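Local coordinates for extracellular solute-binding protein (Bordetella parapertussis, PDB 3PU5) that probably binds a small extracellular solute, perhaps a polyamine, and presents it to a membrane transporter, at residues P45-K50 / P58-A63; Y71-I74 / K78-Q81; E131-T136 / K165-G170. One frame throughout, in Å; residues are numbered along the deposited sequence.

Contact 1 (P45-K50 / P58-A63); sequences PAHALK and PPYDVA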
ATOM      1  N   PRO A  45       2.281   3.247 -15.106  1.00 15.92           N
ATOM      2  CA  PRO A  45       2.923   4.200 -16.025  1.00 14.72           C
ATOM      3  C   PRO A  45       2.150   4.416 -17.320  1.00 14.24           C
ATOM      4  O   PRO A  45       2.129   5.536 -17.818  1.00 12.94           O
ATOM      5  CB  PRO A  45       4.255   3.531 -16.361  1.00 15.17           C
ATOM      6  CG  PRO A  45       4.492   2.558 -15.289  1.00 18.17           C
ATOM      7  CD  PRO A  45       3.180   2.140 -14.739  1.00 14.81           C
ATOM      8  N   ALA A  46       1.551   3.356 -17.863  1.00 14.16           N
ATOM      9  CA  ALA A  46       0.792   3.450 -19.111  1.00 15.31           C
ATOM     10  C   ALA A  46      -0.496   4.247 -18.919  1.00 14.95           C
ATOM     11  O   ALA A  46      -0.828   5.118 -19.726  1.00 14.24           O
ATOM     12  CB  ALA A  46       0.482   2.063 -19.660  1.00 14.72           C
ATOM     13  N   HIS A  47      -1.227   3.937 -17.855  1.00 12.58           N
ATOM     14  CA  HIS A  47      -2.438   4.688 -17.533  1.00 13.73           C
ATOM     15  C   HIS A  47      -2.134   6.176 -17.351  1.00 13.98           C
ATOM     16  O   HIS A  47      -2.796   7.024 -17.936  1.00 12.83           O
ATOM     17  CB  HIS A  47      -3.100   4.137 -16.271  1.00 12.58           C
ATOM     18  CG  HIS A  47      -3.973   2.946 -16.518  1.00 13.14           C
ATOM     19  ND1 HIS A  47      -4.082   1.900 -15.624  1.00 13.44           N
ATOM     20  CD2 HIS A  47      -4.781   2.636 -17.560  1.00 10.95           C
ATOM     21  CE1 HIS A  47      -4.928   1.002 -16.100  1.00 11.20           C
ATOM     22  NE2 HIS A  47      -5.368   1.428 -17.273  1.00 12.23           N
ATOM     23  N   ALA A  48      -1.126   6.485 -16.538  1.00 13.96           N
ATOM     24  CA  ALA A  48      -0.761   7.874 -16.277  1.00 13.06           C
ATOM     25  C   ALA A  48      -0.359   8.597 -17.554  1.00 13.90           C
ATOM     26  O   ALA A  48      -0.820   9.705 -17.804  1.00 16.18           O
ATOM     27  CB  ALA A  48       0.346   7.962 -15.256  1.00 13.35           C
ATOM     28  N   LEU A  49       0.496   7.985 -18.368  1.00 16.19           N
ATOM     29  CA  LEU A  49       0.919   8.651 -19.606  1.00 18.03           C
ATOM     30  C   LEU A  49      -0.276   8.891 -20.534  1.00 17.64           C
ATOM     31  O   LEU A  49      -0.396   9.949 -21.168  1.00 16.98           O
ATOM     32  CB  LEU A  49       2.018   7.865 -20.334  1.00 19.12           C
ATOM     33  CG  LEU A  49       2.523   8.578 -21.602  1.00 20.69           C
ATOM     34  CD1 LEU A  49       3.085   9.954 -21.262  1.00 17.83           C
ATOM     35  CD2 LEU A  49       3.564   7.750 -22.348  1.00 24.97           C
ATOM     36  N   LYS A  50      -1.170   7.914 -20.601  1.00 15.38           N
ATOM     37  CA  LYS A  50      -2.346   8.055 -21.449  1.00 19.01           C
ATOM     38  C   LYS A  50      -3.194   9.236 -21.003  1.00 18.49           C
ATOM     39  O   LYS A  50      -3.657  10.015 -21.828  1.00 17.33           O
ATOM     40  CB  LYS A  50      -3.181   6.782 -21.460  1.00 17.53           C
ATOM     41  CG  LYS A  50      -4.362   6.857 -22.409  1.00 23.06           C
ATOM     42  CD  LYS A  50      -4.722   5.472 -22.912  1.00 26.45           C
ATOM     43  CE  LYS A  50      -5.927   5.496 -23.836  1.00 24.29           C
ATOM     44  NZ  LYS A  50      -6.233   4.106 -24.250  1.00 26.49           N
ATOM     45  N   PRO A  58     -11.176  13.047 -22.346  1.00 25.58           N
ATOM     46  CA  PRO A  58     -10.285  12.032 -21.773  1.00 24.73           C
ATOM     47  C   PRO A  58     -10.856  10.643 -22.014  1.00 24.32           C
ATOM     48  O   PRO A  58     -12.073  10.496 -22.101  1.00 22.38           O
ATOM     49  CB  PRO A  58     -10.309  12.332 -20.265  1.00 21.04           C
ATOM     50  CG  PRO A  58     -11.025  13.607 -20.105  1.00 21.43           C
ATOM     51  CD  PRO A  58     -11.895  13.796 -21.304  1.00 22.59           C
ATOM     52  N   PRO A  59      -9.989   9.628 -22.098  1.00 26.11           N
ATOM     53  CA  PRO A  59     -10.479   8.262 -22.288  1.00 27.02           C
ATOM     54  C   PRO A  59     -11.038   7.701 -20.974  1.00 25.12           C
ATOM     55  O   PRO A  59     -11.940   6.851 -20.985  1.00 24.81           O
ATOM     56  CB  PRO A  59      -9.219   7.505 -22.699  1.00 26.57           C
ATOM     57  CG  PRO A  59      -8.104   8.244 -22.020  1.00 25.62           C
ATOM     58  CD  PRO A  59      -8.545   9.674 -21.820  1.00 26.11           C
ATOM     59  N   TYR A  60     -10.519   8.194 -19.851  1.00 20.69           N
ATOM     60  CA  TYR A  60     -10.924   7.693 -18.545  1.00 17.76           C
ATOM     61  C   TYR A  60     -11.543   8.776 -17.670  1.00 14.89           C
ATOM     62  O   TYR A  60     -11.153   9.945 -17.731  1.00 15.30           O
ATOM     63  CB  TYR A  60      -9.742   7.036 -17.817  1.00 17.69           C
ATOM     64  CG  TYR A  60      -8.950   6.081 -18.682  1.00 19.54           C
ATOM     65  CD1 TYR A  60      -9.590   5.229 -19.579  1.00 21.35           C
ATOM     66  CD2 TYR A  60      -7.565   6.038 -18.612  1.00 19.64           C
ATOM     67  CE1 TYR A  60      -8.870   4.359 -20.386  1.00 24.05           C
ATOM     68  CE2 TYR A  60      -6.834   5.164 -19.409  1.00 22.64           C
ATOM     69  CZ  TYR A  60      -7.492   4.329 -20.296  1.00 21.70           C
ATOM     70  OH  TYR A  60      -6.770   3.461 -21.098  1.00 26.08           O
ATOM     71  N   ASP A  61     -12.500   8.368 -16.843  1.00 13.60           N
ATOM     72  CA  ASP A  61     -13.190   9.275 -15.926  1.00 13.58           C
ATOM     73  C   ASP A  61     -12.629   9.210 -14.500  1.00 12.97           C
ATOM     74  O   ASP A  61     -12.665  10.196 -13.755  1.00 11.03           O
ATOM     75  CB  ASP A  61     -14.678   8.936 -15.912  1.00 11.43           C
ATOM     76  CG  ASP A  61     -15.272   8.936 -17.303  1.00 14.69           C
ATOM     77  OD1 ASP A  61     -15.590   7.843 -17.821  1.00 11.90           O
ATOM     78  OD2 ASP A  61     -15.375  10.032 -17.884  1.00 13.34           O
ATOM     79  N   VAL A  62     -12.132   8.038 -14.122  1.00 11.95           N
ATOM     80  CA  VAL A  62     -11.573   7.843 -12.785  1.00 10.82           C
ATOM     81  C   VAL A  62     -10.176   7.262 -12.897  1.00  9.95           C
ATOM     82  O   VAL A  62      -9.971   6.219 -13.524  1.00 10.72           O
ATOM     83  CB  VAL A  62     -12.460   6.935 -11.902  1.00  9.10           C
ATOM     84  CG1 VAL A  62     -11.765   6.636 -10.555  1.00  9.03           C
ATOM     85  CG2 VAL A  62     -13.815   7.594 -11.663  1.00  8.73           C
ATOM     86  N   ALA A  63      -9.215   7.972 -12.319  1.00 10.26           N
ATOM     87  CA  ALA A  63      -7.840   7.515 -12.292  1.00  9.41           C
ATOM     88  C   ALA A  63      -7.654   6.716 -11.027  1.00 11.11           C
ATOM     89  O   ALA A  63      -7.829   7.239  -9.931  1.00 10.22           O
ATOM     90  CB  ALA A  63      -6.885   8.695 -12.317  1.00  8.44           C
TER
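Lys50 on helix 44-53 and Pro59 in the loop leading to strand 62-65 face each other with their CA atoms 8.2 Å apart, leaving side chains to bridge the gap. This is the helix-to-strand return of a strand-helix-strand succession (36-41, 44-53, 62-65), consistent with the alpha/beta lobe of a periplasmic-binding-protein fold. Tyr60 has the largest share of the buried surface, and its long flat ring suits the place, since it can touch the helix at two successive turns. Toward His47 it turns almost perpendicular, the planes at 88° and the ring centroids 5.6 Å apart, an oblique pairing. Thr11 of strand 7-12 touches both side chains, so the pair packs against that strand. Lys50 suits the solvent side: its methylenes can pack while its ammonium stays at the surface. With CG anti to the backbone N (chi1 -176°) and the chain extended beyond it, Lys50 runs past the pyrrolidine of Pro59, where its CE lies 3.9 Å from Pro59 CG. That same Pro59 CG sits over the centre of the Tyr60 ring, 3.9 Å above its plane, which probably limits how the ring can turn. The lysine crosses the tyrosine at about a right angle, CD of Lys50 packing 3.4 Å from Tyr60 OH, and ends in a weak hydrogen bond from Lys50 NZ to Tyr60 OH at 3.3 Å.

Contact 2 (Y71-I74 / K78-Q81); sequences YRLI and KLAQ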
ATOM      1  N   TYR A  71       1.270  10.686  -8.800  1.00 14.32           N
ATOM      2  CA  TYR A  71       1.917  11.942  -8.455  1.00 16.08           C
ATOM      3  C   TYR A  71       2.269  12.714  -9.726  1.00 15.79           C
ATOM      4  O   TYR A  71       2.345  13.929  -9.709  1.00 18.04           O
ATOM      5  CB  TYR A  71       3.158  11.713  -7.590  1.00 18.83           C
ATOM      6  CG  TYR A  71       3.490  12.903  -6.710  1.00 20.04           C
ATOM      7  CD1 TYR A  71       4.515  13.785  -7.048  1.00 24.57           C
ATOM      8  CD2 TYR A  71       2.765  13.153  -5.550  1.00 21.60           C
ATOM      9  CE1 TYR A  71       4.815  14.881  -6.247  1.00 20.41           C
ATOM     10  CE2 TYR A  71       3.056  14.242  -4.743  1.00 27.09           C
ATOM     11  CZ  TYR A  71       4.082  15.103  -5.099  1.00 29.82           C
ATOM     12  OH  TYR A  71       4.372  16.192  -4.298  1.00 36.44           O
ATOM     13  N   ARG A  72       2.462  12.004 -10.835  1.00 16.90           N
ATOM     14  CA  ARG A  72       2.711  12.665 -12.117  1.00 18.77           C
ATOM     15  C   ARG A  72       1.509  13.520 -12.527  1.00 17.10           C
ATOM     16  O   ARG A  72       1.659  14.657 -12.987  1.00 17.61           O
ATOM     17  CB  ARG A  72       3.010  11.632 -13.215  1.00 20.12           C
ATOM     18  CG  ARG A  72       4.278  10.832 -13.000  1.00 20.01           C
ATOM     19  CD  ARG A  72       4.315   9.605 -13.912  1.00 22.34           C
ATOM     20  NE  ARG A  72       4.448   9.962 -15.321  1.00 21.85           N
ATOM     21  CZ  ARG A  72       4.411   9.085 -16.319  1.00 25.90           C
ATOM     22  NH1 ARG A  72       4.241   7.793 -16.064  1.00 23.21           N
ATOM     23  NH2 ARG A  72       4.549   9.495 -17.576  1.00 25.20           N
ATOM     24  N   LEU A  73       0.320  12.952 -12.365  1.00 14.02           N
ATOM     25  CA  LEU A  73      -0.912  13.612 -12.756  1.00 15.14           C
ATOM     26  C   LEU A  73      -1.228  14.768 -11.824  1.00 14.64           C
ATOM     27  O   LEU A  73      -1.837  15.755 -12.225  1.00 16.42           O
ATOM     28  CB  LEU A  73      -2.063  12.615 -12.735  1.00 14.21           C
ATOM     29  CG  LEU A  73      -1.973  11.583 -13.840  1.00 15.27           C
ATOM     30  CD1 LEU A  73      -3.328  10.920 -14.019  1.00 14.36           C
ATOM     31  CD2 LEU A  73      -1.545  12.285 -15.105  1.00 16.46           C
ATOM     32  N   ILE A  74      -0.824  14.627 -10.570  1.00 16.11           N
ATOM     33  CA  ILE A  74      -0.928  15.721  -9.612  1.00 17.99           C
ATOM     34  C   ILE A  74      -0.092  16.906 -10.067  1.00 18.45           C
ATOM     35  O   ILE A  74      -0.567  18.039 -10.093  1.00 19.89           O
ATOM     36  CB  ILE A  74      -0.436  15.297  -8.226  1.00 20.14           C
ATOM     37  CG1 ILE A  74      -1.505  14.464  -7.533  1.00 17.76           C
ATOM     38  CG2 ILE A  74      -0.134  16.526  -7.370  1.00 21.01           C
ATOM     39  CD1 ILE A  74      -2.736  15.267  -7.212  1.00 17.46           C
ATOM     40  N   LYS A  78      -3.961  17.231 -13.709  1.00 13.36           N
ATOM     41  CA  LYS A  78      -4.910  16.457 -14.514  1.00 14.29           C
ATOM     42  C   LYS A  78      -6.096  15.912 -13.712  1.00 14.72           C
ATOM     43  O   LYS A  78      -6.977  15.253 -14.264  1.00 15.00           O
ATOM     44  CB  LYS A  78      -4.192  15.320 -15.245  1.00 13.02           C
ATOM     45  CG  LYS A  78      -3.223  15.804 -16.324  1.00 16.65           C
ATOM     46  CD  LYS A  78      -3.992  16.446 -17.472  1.00 16.85           C
ATOM     47  CE  LYS A  78      -3.065  16.893 -18.581  1.00 21.15           C
ATOM     48  NZ  LYS A  78      -3.819  17.722 -19.571  1.00 25.87           N
ATOM     49  N   LEU A  79      -6.133  16.206 -12.418  1.00 13.92           N
ATOM     50  CA  LEU A  79      -7.149  15.635 -11.539  1.00 13.42           C
ATOM     51  C   LEU A  79      -8.072  16.721 -11.007  1.00 13.22           C
ATOM     52  O   LEU A  79      -7.621  17.811 -10.701  1.00 14.10           O
ATOM     53  CB  LEU A  79      -6.462  14.923 -10.377  1.00 14.24           C
ATOM     54  CG  LEU A  79      -5.400  13.910 -10.806  1.00 14.47           C
ATOM     55  CD1 LEU A  79      -4.717  13.295  -9.577  1.00 16.56           C
ATOM     56  CD2 LEU A  79      -6.038  12.838 -11.668  1.00 14.14           C
ATOM     57  N   ALA A  80      -9.364  16.430 -10.892  1.00 13.92           N
ATOM     58  CA  ALA A  80     -10.300  17.439 -10.409  1.00 14.19           C
ATOM     59  C   ALA A  80     -10.285  17.525  -8.888  1.00 14.77           C
ATOM     60  O   ALA A  80     -10.038  16.535  -8.200  1.00 12.52           O
ATOM     61  CB  ALA A  80     -11.713  17.156 -10.919  1.00 13.23           C
ATOM     62  N   GLN A  81     -10.555  18.714  -8.365  1.00 13.80           N
ATOM     63  CA  GLN A  81     -10.677  18.896  -6.923  1.00 16.84           C
ATOM     64  C   GLN A  81     -11.873  18.116  -6.375  1.00 16.31           C
ATOM     65  O   GLN A  81     -12.932  18.058  -7.001  1.00 16.87           O
ATOM     66  CB  GLN A  81     -10.802  20.387  -6.574  1.00 19.92           C
ATOM     67  CG  GLN A  81     -12.045  21.061  -7.175  1.00 27.14           C
ATOM     68  CD  GLN A  81     -12.072  22.576  -6.967  1.00 34.95           C
ATOM     69  OE1 GLN A  81     -12.316  23.066  -5.854  1.00 35.10           O
ATOM     70  NE2 GLN A  81     -11.834  23.324  -8.045  1.00 29.49           N
TER
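The C-terminal end of helix 67-75 is folded back on the chain that leaves it, where Leu73 meets Lys78 and Leu79. The backbone N of Lys78 donates to Leu73 O at 3.0 Å, and the bond is nearly straight at 174°. It gives the carbonyl a partner where the helical N-H groups run out. Leucines and isoleucine suit the buried side of this turn. Leu79 crosses both helix residues at about a right angle and divides its branches between them: CD1 of Leu79 meets Ile74 CD1 at 3.7 Å, while its CD2 lies 4.1 Å from Leu73 CD1. Ile74 starts away from the loop, but CG1, placed beside the backbone N (chi1 -78°), carries CD1 back to it. On the more exposed side, Lys78 lays its CB 4.0 Å from Leu73 CD2; its chain then bends at chi2, taking the amine away from the leucine. The backbones of Lys78 and Ala80 pair with Lys248 and Val246, while Leu73 also packs on helix 44-53. A bond from residue i+5 back to the carbonyl of residue i is the 6-to-1 bond found in Schellman endings, though alone it does not establish the full motif.

Contact 3 (E131-T136 / K165-G170); sequences EFVERT and KIYGSG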
ATOM      1  N   GLU A 131      13.059  -3.733  18.072  1.00  9.40           N
ATOM      2  CA  GLU A 131      13.414  -5.052  18.591  1.00 11.14           C
ATOM      3  C   GLU A 131      13.931  -5.938  17.451  1.00 10.64           C
ATOM      4  O   GLU A 131      14.957  -6.600  17.575  1.00 10.73           O
ATOM      5  CB  GLU A 131      12.207  -5.704  19.258  1.00 11.76           C
ATOM      6  CG  GLU A 131      12.521  -7.043  19.874  1.00 14.96           C
ATOM      7  CD  GLU A 131      11.333  -7.681  20.561  1.00 16.36           C
ATOM      8  OE1 GLU A 131      10.297  -7.001  20.731  1.00 18.17           O
ATOM      9  OE2 GLU A 131      11.440  -8.871  20.929  1.00 19.70           O
ATOM     10  N   PHE A 132      13.207  -5.944  16.337  1.00 10.14           N
ATOM     11  CA  PHE A 132      13.638  -6.658  15.138  1.00  9.75           C
ATOM     12  C   PHE A 132      15.076  -6.305  14.752  1.00  8.91           C
ATOM     13  O   PHE A 132      15.907  -7.184  14.514  1.00  9.27           O
ATOM     14  CB  PHE A 132      12.684  -6.332  13.981  1.00 10.15           C
ATOM     15  CG  PHE A 132      13.144  -6.851  12.647  1.00  9.82           C
ATOM     16  CD1 PHE A 132      13.481  -8.181  12.488  1.00  9.43           C
ATOM     17  CD2 PHE A 132      13.225  -6.004  11.547  1.00 10.20           C
ATOM     18  CE1 PHE A 132      13.902  -8.664  11.250  1.00  9.41           C
ATOM     19  CE2 PHE A 132      13.644  -6.480  10.308  1.00  9.72           C
ATOM     20  CZ  PHE A 132      13.979  -7.813  10.161  1.00  8.44           C
ATOM     21  N   VAL A 133      15.365  -5.011  14.679  1.00  9.41           N
ATOM     22  CA  VAL A 133      16.709  -4.554  14.327  1.00 11.83           C
ATOM     23  C   VAL A 133      17.768  -4.983  15.352  1.00 10.99           C
ATOM     24  O   VAL A 133      18.772  -5.596  15.004  1.00 11.58           O
ATOM     25  CB  VAL A 133      16.763  -3.015  14.151  1.00 11.32           C
ATOM     26  CG1 VAL A 133      18.209  -2.548  13.954  1.00 12.64           C
ATOM     27  CG2 VAL A 133      15.887  -2.581  12.993  1.00 10.12           C
ATOM     28  N   GLU A 134      17.535  -4.665  16.616  1.00 12.25           N
ATOM     29  CA  GLU A 134      18.552  -4.877  17.636  1.00 11.93           C
ATOM     30  C   GLU A 134      18.802  -6.356  17.880  1.00 12.63           C
ATOM     31  O   GLU A 134      19.933  -6.757  18.104  1.00 13.69           O
ATOM     32  CB  GLU A 134      18.176  -4.174  18.941  1.00 12.23           C
ATOM     33  CG  GLU A 134      18.060  -2.665  18.821  1.00 14.62           C
ATOM     34  CD  GLU A 134      19.327  -1.996  18.301  1.00 18.44           C
ATOM     35  OE1 GLU A 134      20.437  -2.538  18.507  1.00 17.19           O
ATOM     36  OE2 GLU A 134      19.209  -0.913  17.685  1.00 19.03           O
ATOM     37  N   ARG A 135      17.750  -7.169  17.837  1.00 13.68           N
ATOM     38  CA  ARG A 135      17.922  -8.610  17.989  1.00 12.34           C
ATOM     39  C   ARG A 135      18.633  -9.213  16.767  1.00 12.74           C
ATOM     40  O   ARG A 135      19.452 -10.134  16.899  1.00 10.84           O
ATOM     41  CB  ARG A 135      16.584  -9.306  18.292  1.00 11.52           C
ATOM     42  CG  ARG A 135      16.068  -9.040  19.714  1.00 14.60           C
ATOM     43  CD  ARG A 135      14.732  -9.736  19.997  1.00 13.83           C
ATOM     44  NE  ARG A 135      14.845 -11.193  20.019  1.00 19.33           N
ATOM     45  CZ  ARG A 135      13.816 -12.026  20.172  1.00 21.82           C
ATOM     46  NH1 ARG A 135      12.588 -11.543  20.325  1.00 23.10           N
ATOM     47  NH2 ARG A 135      14.011 -13.342  20.179  1.00 25.28           N
ATOM     48  N   THR A 136      18.338  -8.692  15.577  1.00 10.54           N
ATOM     49  CA  THR A 136      19.067  -9.135  14.386  1.00  9.72           C
ATOM     50  C   THR A 136      20.569  -8.870  14.534  1.00 10.84           C
ATOM     51  O   THR A 136      21.398  -9.753  14.332  1.00 11.18           O
ATOM     52  CB  THR A 136      18.560  -8.429  13.118  1.00 11.63           C
ATOM     53  OG1 THR A 136      17.214  -8.839  12.860  1.00  9.86           O
ATOM     54  CG2 THR A 136      19.443  -8.782  11.916  1.00 10.82           C
ATOM     55  N   LYS A 165      13.393   7.249  10.789  1.00 13.37           N
ATOM     56  CA  LYS A 165      12.599   7.905  11.829  1.00 14.41           C
ATOM     57  C   LYS A 165      12.950   7.400  13.235  1.00 16.80           C
ATOM     58  O   LYS A 165      13.071   8.186  14.171  1.00 14.34           O
ATOM     59  CB  LYS A 165      11.111   7.703  11.564  1.00 15.30           C
ATOM     60  CG  LYS A 165      10.190   8.464  12.512  1.00 19.88           C
ATOM     61  CD  LYS A 165       8.735   8.267  12.094  1.00 25.59           C
ATOM     62  CE  LYS A 165       7.752   8.511  13.239  1.00 32.61           C
ATOM     63  NZ  LYS A 165       6.364   8.079  12.866  1.00 27.02           N
ATOM     64  N   ILE A 166      13.113   6.089  13.378  1.00 13.36           N
ATOM     65  CA  ILE A 166      13.411   5.501  14.684  1.00 16.72           C
ATOM     66  C   ILE A 166      14.832   5.822  15.153  1.00 14.81           C
ATOM     67  O   ILE A 166      15.046   6.185  16.311  1.00 17.01           O
ATOM     68  CB  ILE A 166      13.207   3.975  14.674  1.00 13.84           C
ATOM     69  CG1 ILE A 166      11.730   3.639  14.444  1.00 13.86           C
ATOM     70  CG2 ILE A 166      13.717   3.357  15.978  1.00 18.60           C
ATOM     71  CD1 ILE A 166      11.497   2.199  13.958  1.00 12.60           C
ATOM     72  N   TYR A 167      15.788   5.705  14.244  1.00 13.63           N
ATOM     73  CA  TYR A 167      17.203   5.856  14.576  1.00 14.50           C
ATOM     74  C   TYR A 167      17.826   7.189  14.154  1.00 16.16           C
ATOM     75  O   TYR A 167      18.974   7.474  14.499  1.00 14.30           O
ATOM     76  CB  TYR A 167      18.007   4.709  13.958  1.00 13.07           C
ATOM     77  CG  TYR A 167      17.751   3.365  14.604  1.00 15.77           C
ATOM     78  CD1 TYR A 167      18.344   3.032  15.822  1.00 17.22           C
ATOM     79  CD2 TYR A 167      16.916   2.429  14.001  1.00 12.76           C
ATOM     80  CE1 TYR A 167      18.111   1.802  16.420  1.00 16.12           C
ATOM     81  CE2 TYR A 167      16.676   1.205  14.589  1.00 14.11           C
ATOM     82  CZ  TYR A 167      17.278   0.894  15.794  1.00 13.76           C
ATOM     83  OH  TYR A 167      17.043  -0.325  16.372  1.00 12.64           O
ATOM     84  N   GLY A 168      17.083   7.994  13.400  1.00 15.54           N
ATOM     85  CA  GLY A 168      17.603   9.248  12.890  1.00 14.19           C
ATOM     86  C   GLY A 168      16.641  10.402  13.103  1.00 15.78           C
ATOM     87  O   GLY A 168      15.852  10.403  14.042  1.00 15.65           O
ATOM     88  N   SER A 169      16.698  11.382  12.210  1.00 15.59           N
ATOM     89  CA  SER A 169      15.924  12.609  12.350  1.00 16.19           C
ATOM     90  C   SER A 169      14.564  12.561  11.658  1.00 19.55           C
ATOM     91  O   SER A 169      13.820  13.539  11.696  1.00 18.07           O
ATOM     92  CB  SER A 169      16.719  13.794  11.806  1.00 17.86           C
ATOM     93  OG  SER A 169      16.996  13.621  10.428  1.00 19.98           O
ATOM     94  N   GLY A 170      14.245  11.438  11.017  1.00 16.60           N
ATOM     95  CA  GLY A 170      12.949  11.279  10.381  1.00 16.59           C
ATOM     96  C   GLY A 170      12.988  10.466   9.104  1.00 15.79           C
ATOM     97  O   GLY A 170      14.023   9.908   8.755  1.00 14.28           O
TER
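Tyr167, in the last turn of helix 156-167, reaches end-on to Val133 and Glu134 of helix 129-138. This is a helix-to-helix contact, consistent with the second alpha/beta lobe of a solute-binding protein. The backbones stand well apart, with 10.4 Å between Val133 CA and Tyr167 CA, so a tyrosine, long, rigid and polar at its tip, suits the span. Its hydroxyl makes the one hydrogen bond between the two segments: Tyr167 OH donates to Glu134 OE2 at 2.6 Å, a short distance. The carboxylate oxygen lies at the edge of the phenol ring, near its plane, whereas the carboxylate itself is turned 57° from the ring. The hydroxyl approaches OE2 on its anti side, 23° out of the carboxylate plane. Glu134 starts out along the side of the contact, and a bend at chi2 (-57°) swings its carboxylate round to the hydroxyl. Its other oxygen, OE1, forms a salt bridge with Arg183 NH2, so both oxygens are engaged; together the two partners would probably favour the charged form of the acid. Val133 supplies the apolar part. Its CG1 lies 3.5 Å from Tyr167 OH and 4.0 Å from Tyr167 CZ, and this beta-branched side chain offers a compact buried surface beside the phenol end. Ile166 CG2 rests against one face of the Tyr167 ring, 3.8 Å above the plane and offset toward the rim. Helix 174-184 completes the cluster, with Thr180 touching both Val133 and Tyr167, while Phe132 and Thr136 turn helix 129-138 onto Val145 of strand 145-148.

In the fold
From the N terminus, contact 1 closes the short link between helix 44-53 and strand 62-65. The chain then passes directly into helix 67-75, whose end contact 2 closes over a three-residue turn. Contact 3 comes later and shuts a longer excursion of 28 residues, which includes strand 145-148 and most of helix 156-167. The three follow in series, none nested in or crossing another. Contacts 1 and 2 adjoin where Arg72 packs against Ala48 and Leu49. Contact 3 is separate, its nearest atoms about 17 Å from contact 2 and about 27 Å from contact 1. Contacts 1 and 3 lie on opposite sides of the chain's centre, consistent with the two lobes of a solute-binding protein.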